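Long-range contacts in ABC transporter ATP-binding/permease protein Rv1747 (Mycobacterium tuberculosis, PDB 6CCD), which is a membrane transporter that moves an unknown substrate, the chain here being the first FHA domain of its phosphothreonine-binding regulatory module: residues V29-R34 with I44-L49; H48-F53 with I61-L66. All coordinates share one frame; numbering follows the deposited sequence.

Contact 1 (V29-R34 with I44-L49). With SO4 (sulfate ion), chain B.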
loop_
_atom_site.group_PDB
_atom_site.type_symbol
_atom_site.label_atom_id
_atom_site.label_comp_id
_atom_site.label_asym_id
_atom_site.label_seq_id
_atom_site.Cartn_x
_atom_site.Cartn_y
_atom_site.Cartn_z
ATOM N N VAL A 29 -0.944 2.022 -5.768
ATOM C CA VAL A 29 -2.203 1.547 -5.206
ATOM C C VAL A 29 -3.234 2.650 -5.358
ATOM O O VAL A 29 -2.993 3.780 -4.949
ATOM C CB VAL A 29 -2.094 1.200 -3.700
ATOM C CG1 VAL A 29 -3.441 0.668 -3.166
ATOM C CG2 VAL A 29 -0.992 0.203 -3.441
ATOM N N GLY A 30 -4.383 2.351 -5.946
ATOM C CA GLY A 30 -5.402 3.376 -6.028
ATOM C C GLY A 30 -6.593 2.990 -6.873
ATOM O O GLY A 30 -6.720 1.847 -7.313
ATOM N N ARG A 31 -7.457 3.971 -7.099
ATOM C CA ARG A 31 -8.703 3.777 -7.825
ATOM C C ARG A 31 -8.501 3.720 -9.334
ATOM O O ARG A 31 -9.414 3.337 -10.078
ATOM C CB ARG A 31 -9.681 4.910 -7.481
ATOM C CG ARG A 31 -11.110 4.444 -7.291
ATOM C CD ARG A 31 -12.061 5.613 -7.026
ATOM N NE ARG A 31 -12.252 6.458 -8.210
ATOM C CZ ARG A 31 -11.691 7.653 -8.368
ATOM N NH1 ARG A 31 -10.908 8.158 -7.419
ATOM N NH2 ARG A 31 -11.917 8.352 -9.473
ATOM N N ASP A 32 -7.313 4.102 -9.797
ATOM C CA ASP A 32 -7.062 4.154 -11.235
ATOM C C ASP A 32 -7.195 2.782 -11.865
ATOM O O ASP A 32 -6.731 1.780 -11.301
ATOM C CB ASP A 32 -5.668 4.718 -11.538
ATOM C CG ASP A 32 -5.560 5.212 -12.965
ATOM O OD1 ASP A 32 -5.883 6.392 -13.210
ATOM O OD2 ASP A 32 -5.202 4.406 -13.841
ATOM N N LEU A 33 -7.838 2.726 -13.032
ATOM C CA LEU A 33 -8.020 1.454 -13.737
ATOM C C LEU A 33 -6.679 0.809 -14.059
ATOM O O LEU A 33 -6.586 -0.408 -14.185
ATOM C CB LEU A 33 -8.832 1.653 -15.023
ATOM C CG LEU A 33 -10.258 2.205 -14.871
ATOM C CD1 LEU A 33 -10.932 2.357 -16.244
ATOM C CD2 LEU A 33 -11.088 1.326 -13.949
ATOM N N ARG A 34 -5.635 1.627 -14.163
ATOM C CA ARG A 34 -4.299 1.129 -14.479
ATOM C C ARG A 34 -3.393 0.953 -13.257
ATOM O O ARG A 34 -2.212 0.673 -13.412
ATOM C CB ARG A 34 -3.605 2.067 -15.472
ATOM C CG ARG A 34 -4.088 1.931 -16.915
ATOM C CD ARG A 34 -2.944 2.185 -17.895
ATOM N NE ARG A 34 -2.361 0.940 -18.404
ATOM C CZ ARG A 34 -1.079 0.593 -18.281
ATOM N NH1 ARG A 34 -0.218 1.393 -17.662
ATOM N NH2 ARG A 34 -0.655 -0.563 -18.777
ATOM N N ILE A 44 -11.123 6.259 -2.227
ATOM C CA ILE A 44 -9.732 6.118 -2.650
ATOM C C ILE A 44 -9.384 6.991 -3.862
ATOM O O ILE A 44 -10.144 7.070 -4.827
ATOM C CB ILE A 44 -9.442 4.633 -2.936
ATOM C CG1 ILE A 44 -9.808 3.808 -1.695
ATOM C CG2 ILE A 44 -7.976 4.395 -3.301
ATOM C CD1 ILE A 44 -9.248 4.395 -0.360
ATOM N N SER A 45 -8.235 7.663 -3.792
ATOM C CA SER A 45 -7.744 8.484 -4.896
ATOM C C SER A 45 -7.196 7.612 -6.028
ATOM O O SER A 45 -6.875 6.451 -5.815
ATOM C CB SER A 45 -6.662 9.447 -4.394
ATOM O OG SER A 45 -7.198 10.323 -3.417
ATOM N N ARG A 46 -7.080 8.170 -7.228
ATOM C CA ARG A 46 -6.636 7.371 -8.374
ATOM C C ARG A 46 -5.241 6.793 -8.175
ATOM O O ARG A 46 -5.009 5.615 -8.449
ATOM C CB ARG A 46 -6.711 8.211 -9.644
ATOM C CG ARG A 46 -8.181 8.473 -10.030
ATOM C CD ARG A 46 -8.336 9.245 -11.306
ATOM N NE ARG A 46 -7.897 8.499 -12.481
ATOM C CZ ARG A 46 -8.216 8.852 -13.722
ATOM N NH1 ARG A 46 -8.985 9.914 -13.919
ATOM N NH2 ARG A 46 -7.776 8.152 -14.758
ATOM N N ALA A 47 -4.318 7.611 -7.682
ATOM C CA ALA A 47 -2.994 7.111 -7.295
ATOM C C ALA A 47 -2.831 7.405 -5.814
ATOM O O ALA A 47 -2.265 8.423 -5.442
ATOM C CB ALA A 47 -1.884 7.766 -8.111
ATOM N N HIS A 48 -3.360 6.516 -4.981
ATOM C CA HIS A 48 -3.547 6.784 -3.560
ATOM C C HIS A 48 -2.267 6.553 -2.743
ATOM O O HIS A 48 -1.876 7.395 -1.921
ATOM C CB HIS A 48 -4.703 5.897 -3.039
ATOM C CG HIS A 48 -5.235 6.301 -1.702
ATOM N ND1 HIS A 48 -6.404 7.020 -1.555
ATOM C CD2 HIS A 48 -4.763 6.089 -0.449
ATOM C CE1 HIS A 48 -6.632 7.231 -0.270
ATOM N NE2 HIS A 48 -5.649 6.682 0.426
ATOM N N LEU A 49 -1.624 5.406 -2.962
ATOM C CA LEU A 49 -0.349 5.083 -2.322
ATOM C C LEU A 49 0.737 4.796 -3.340
ATOM O O LEU A 49 0.449 4.272 -4.416
ATOM C CB LEU A 49 -0.467 3.846 -1.436
ATOM C CG LEU A 49 -1.476 3.808 -0.306
ATOM C CD1 LEU A 49 -1.288 2.485 0.411
ATOM C CD2 LEU A 49 -1.262 4.999 0.659
HETATM S S SO4 B . -8.778 11.530 -7.571
HETATM O O1 SO4 B . -7.351 11.366 -7.831
HETATM O O2 SO4 B . -8.954 12.533 -6.518
HETATM O O3 SO4 B . -9.511 11.935 -8.776
HETATM O O4 SO4 B . -9.316 10.256 -7.119
#

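Contact 2 (H48-F53 with I61-L66)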
loop_
_atom_site.group_PDB
_atom_site.type_symbol
_atom_site.label_atom_id
_atom_site.label_comp_id
_atom_site.label_asym_id
_atom_site.label_seq_id
_atom_site.Cartn_x
_atom_site.Cartn_y
_atom_site.Cartn_z
ATOM N N HIS A 48 -3.360 6.516 -4.981
ATOM C CA HIS A 48 -3.547 6.784 -3.560
ATOM C C HIS A 48 -2.267 6.553 -2.743
ATOM O O HIS A 48 -1.876 7.395 -1.921
ATOM C CB HIS A 48 -4.703 5.897 -3.039
ATOM C CG HIS A 48 -5.235 6.301 -1.702
ATOM N ND1 HIS A 48 -6.404 7.020 -1.555
ATOM C CD2 HIS A 48 -4.763 6.089 -0.449
ATOM C CE1 HIS A 48 -6.632 7.231 -0.270
ATOM N NE2 HIS A 48 -5.649 6.682 0.426
ATOM N N LEU A 49 -1.624 5.406 -2.962
ATOM C CA LEU A 49 -0.349 5.083 -2.322
ATOM C C LEU A 49 0.737 4.796 -3.340
ATOM O O LEU A 49 0.449 4.272 -4.416
ATOM C CB LEU A 49 -0.467 3.846 -1.436
ATOM C CG LEU A 49 -1.476 3.808 -0.306
ATOM C CD1 LEU A 49 -1.288 2.485 0.411
ATOM C CD2 LEU A 49 -1.262 4.999 0.659
ATOM N N LEU A 50 1.982 5.093 -2.975
ATOM C CA LEU A 50 3.140 4.537 -3.671
ATOM C C LEU A 50 3.800 3.528 -2.759
ATOM O O LEU A 50 4.042 3.822 -1.590
ATOM C CB LEU A 50 4.136 5.636 -4.057
ATOM C CG LEU A 50 3.535 6.692 -4.987
ATOM C CD1 LEU A 50 4.549 7.794 -5.256
ATOM C CD2 LEU A 50 3.078 6.038 -6.287
ATOM N N LEU A 51 4.103 2.343 -3.279
ATOM C CA LEU A 51 4.895 1.380 -2.510
ATOM C C LEU A 51 6.286 1.305 -3.111
ATOM O O LEU A 51 6.419 1.262 -4.323
ATOM C CB LEU A 51 4.254 -0.014 -2.516
ATOM C CG LEU A 51 2.740 -0.053 -2.297
ATOM C CD1 LEU A 51 2.217 -1.490 -2.366
ATOM C CD2 LEU A 51 2.378 0.589 -0.947
ATOM N N ARG A 52 7.324 1.273 -2.285
ATOM C CA ARG A 52 8.671 1.219 -2.852
ATOM C C ARG A 52 9.677 0.749 -1.832
ATOM O O ARG A 52 9.443 0.831 -0.624
ATOM C CB ARG A 52 9.093 2.582 -3.400
ATOM C CG ARG A 52 9.404 3.616 -2.311
ATOM C CD ARG A 52 9.426 5.048 -2.874
ATOM N NE ARG A 52 10.352 5.262 -3.995
ATOM C CZ ARG A 52 11.531 5.869 -3.896
ATOM N NH1 ARG A 52 11.952 6.316 -2.723
ATOM N NH2 ARG A 52 12.285 6.041 -4.975
ATOM N N PHE A 53 10.786 0.211 -2.334
ATOM C CA PHE A 53 11.870 -0.256 -1.477
ATOM C C PHE A 53 12.920 0.843 -1.408
ATOM O O PHE A 53 13.509 1.213 -2.422
ATOM C CB PHE A 53 12.471 -1.555 -2.018
ATOM C CG PHE A 53 13.440 -2.215 -1.076
ATOM C CD1 PHE A 53 12.985 -3.025 -0.054
ATOM C CD2 PHE A 53 14.806 -2.020 -1.221
ATOM C CE1 PHE A 53 13.872 -3.628 0.823
ATOM C CE2 PHE A 53 15.694 -2.617 -0.349
ATOM C CZ PHE A 53 15.226 -3.422 0.670
ATOM N N ILE A 61 3.629 4.753 1.019
ATOM C CA ILE A 61 3.621 6.216 1.062
ATOM C C ILE A 61 2.291 6.790 0.603
ATOM O O ILE A 61 1.812 6.462 -0.479
ATOM C CB ILE A 61 4.735 6.801 0.164
ATOM C CG1 ILE A 61 6.108 6.299 0.618
ATOM C CG2 ILE A 61 4.664 8.338 0.152
ATOM C CD1 ILE A 61 7.194 6.423 -0.445
ATOM N N ASP A 62 1.685 7.629 1.435
ATOM C CA ASP A 62 0.494 8.394 1.054
ATOM C C ASP A 62 0.867 9.394 -0.033
ATOM O O ASP A 62 1.676 10.296 0.210
ATOM C CB ASP A 62 -0.080 9.130 2.282
ATOM C CG ASP A 62 -1.407 9.839 1.995
ATOM O OD1 ASP A 62 -1.860 9.874 0.826
ATOM O OD2 ASP A 62 -2.000 10.379 2.959
ATOM N N ASN A 63 0.282 9.242 -1.223
ATOM C CA ASN A 63 0.641 10.053 -2.387
ATOM C C ASN A 63 -0.238 11.296 -2.487
ATOM O O ASN A 63 -0.863 11.554 -3.524
ATOM C CB ASN A 63 0.520 9.201 -3.661
ATOM C CG ASN A 63 1.064 9.882 -4.904
ATOM O OD1 ASN A 63 2.064 10.599 -4.861
ATOM N ND2 ASN A 63 0.394 9.651 -6.029
ATOM N N GLY A 64 -0.288 12.057 -1.400
ATOM C CA GLY A 64 -1.132 13.238 -1.326
ATOM C C GLY A 64 -2.588 12.914 -1.592
ATOM O O GLY A 64 -3.289 13.664 -2.266
ATOM N N SER A 65 -3.047 11.781 -1.070
ATOM C CA SER A 65 -4.439 11.378 -1.245
ATOM C C SER A 65 -5.377 12.275 -0.457
ATOM O O SER A 65 -4.979 12.895 0.527
ATOM C CB SER A 65 -4.635 9.933 -0.797
ATOM O OG SER A 65 -4.506 9.828 0.613
ATOM N N LEU A 66 -6.637 12.322 -0.864
ATOM C CA LEU A 66 -7.630 13.068 -0.100
ATOM C C LEU A 66 -7.893 12.439 1.263
ATOM O O LEU A 66 -7.915 13.128 2.280
ATOM C CB LEU A 66 -8.944 13.171 -0.887
ATOM C CG LEU A 66 -10.113 13.908 -0.220
ATOM C CD1 LEU A 66 -9.770 15.367 0.020
ATOM C CD2 LEU A 66 -11.386 13.779 -1.068
#

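Contact 1 (V29-R34 with I44-L49)
Arg-31 and Arg-46 flank a bound sulfate, and each reaches across the contact in its own way. The Arg-31 chain bends at chi3 (70°) and brings NH1 to the carbonyl of Ile-44. NH1 to Ile-44 O is 2.9 Å, and the oxygen lies in the guanidinium plane, at its edge. The same NH1 gives a hydrogen bond to sulfate O4 at 2.7 Å. Arg-46 meets the sulfate with its backbone: its N donates a hydrogen bond to sulfate O1 (3.3 Å) and a weak one to O4.

The Arg-46 side chain goes to Asp-32 instead. NE and NH2 grip the single oxygen OD1 side-on, in a salt bridge with NE to OD1 at 3.0 Å. NE comes from the anti side and NH2 from the syn side, both on the same face of the carboxylate. The two flat groups are turned 22° apart. The other oxygen, OD2, accepts from Arg-34 N in an Asx turn, so both ends of the carboxylate are held. The two guanidinium planes stand 65° apart.

The backbones are also joined directly. Arg-31 N donates to Ser-45 O, and Asp-32 N to Arg-46 O. Gly-30 CA makes a CA-H...O contact with Arg-46 O at 3.3 Å. His-48 and Leu-49 both face Val-29, a classic beta bulge, and Val-29 O accepts from both N atoms; the His-48 bond is the more bent. Val-29 and Leu-49 lie side by side, CB to CB 3.8 Å, both touching Leu-97 of the other sheet.

FHA domains typically bind phosphothreonine's phosphate with an arginine and a serine of these loops, probably Arg-31 and Ser-45 here. Ser-45 OG, however, bonds Leu-66 N, not the sulfate. The sulfate, probably from the crystallisation liquor, is consistent with a phosphate-binding site.

Contact 2 (H48-F53 with I61-L66)
The hairpin of strands 49-54 and 57-62 in the FHA beta-sandwich runs out here into the loop after Asp-62. Leu-50 and Ile-61 form an antiparallel hydrogen-bonded pair. Leu-50 N donates to Ile-61 O at 2.9 Å, and Ile-61 N returns a bond to Leu-50 O at 2.8 Å. Leu-49 and Asp-62 are the next pair, non-hydrogen-bonded, and Leu-49 CD2 packs on Asp-62 CA. Beyond them Asn-63 N donates to His-48 O, which carries the pairing into the loop.

On the face of Leu-50 and Ile-61, the leucine's CD1 lies 3.8 Å from Asn-63 OD1, the two side chains crossing at a slant. The amide nitrogen of Asn-63 is bonded to Ala-47 O. Further along, Ile-61 CD1 meets the aliphatic CD of Arg-52 at 3.6 Å, while the charged end of Arg-52 forms a salt bridge with Asp-26.

In the FHA fold, loops at one end of the sandwich bind the phosphopeptide, and 63-66 probably belongs to that side here. Ser-65 lies over one face of the His-48 ring. Its CB is 3.5 Å from the ring centroid and 13° off the normal, a CH-pi contact. With chi1 at -165°, His-48 has CG anti to its N, which turns one ring face to Ser-65. Ring ND1 accepts from Ser-45 N and NE2 bonds to Gly-68 O, fixing the ring's rotation. Asp-62 OD1 accepts from Ser-65 N, an Asx motif, and from Ser-65 OG (2.7 Å), the two approaching from opposite faces of the carboxylate. Ser-65 OG is also bonded to Gly-68 N.

Overall arrangement
After strands 10-14 and 17-21, which belong to the other sheet, the chain runs along strand 27-30 and leaves it at Gly-30. Contact 1 closes the loop that follows, which includes the short strand 37-38, by bringing 44-49 back beside 29-34. The chain then enters strand 49-54, turns, and returns along 57-62, where contact 2 closes the hairpin. The two loops follow one another and meet at His-48 and Leu-49, which belong to both contacts. Strand 49-54 thus has 27-30 on one edge and 57-62 on the other, within one mixed sheet. The bonds from Asn-63 to Ala-47 and from Leu-66 to Ser-45 tie the two loops together beyond the strand ends.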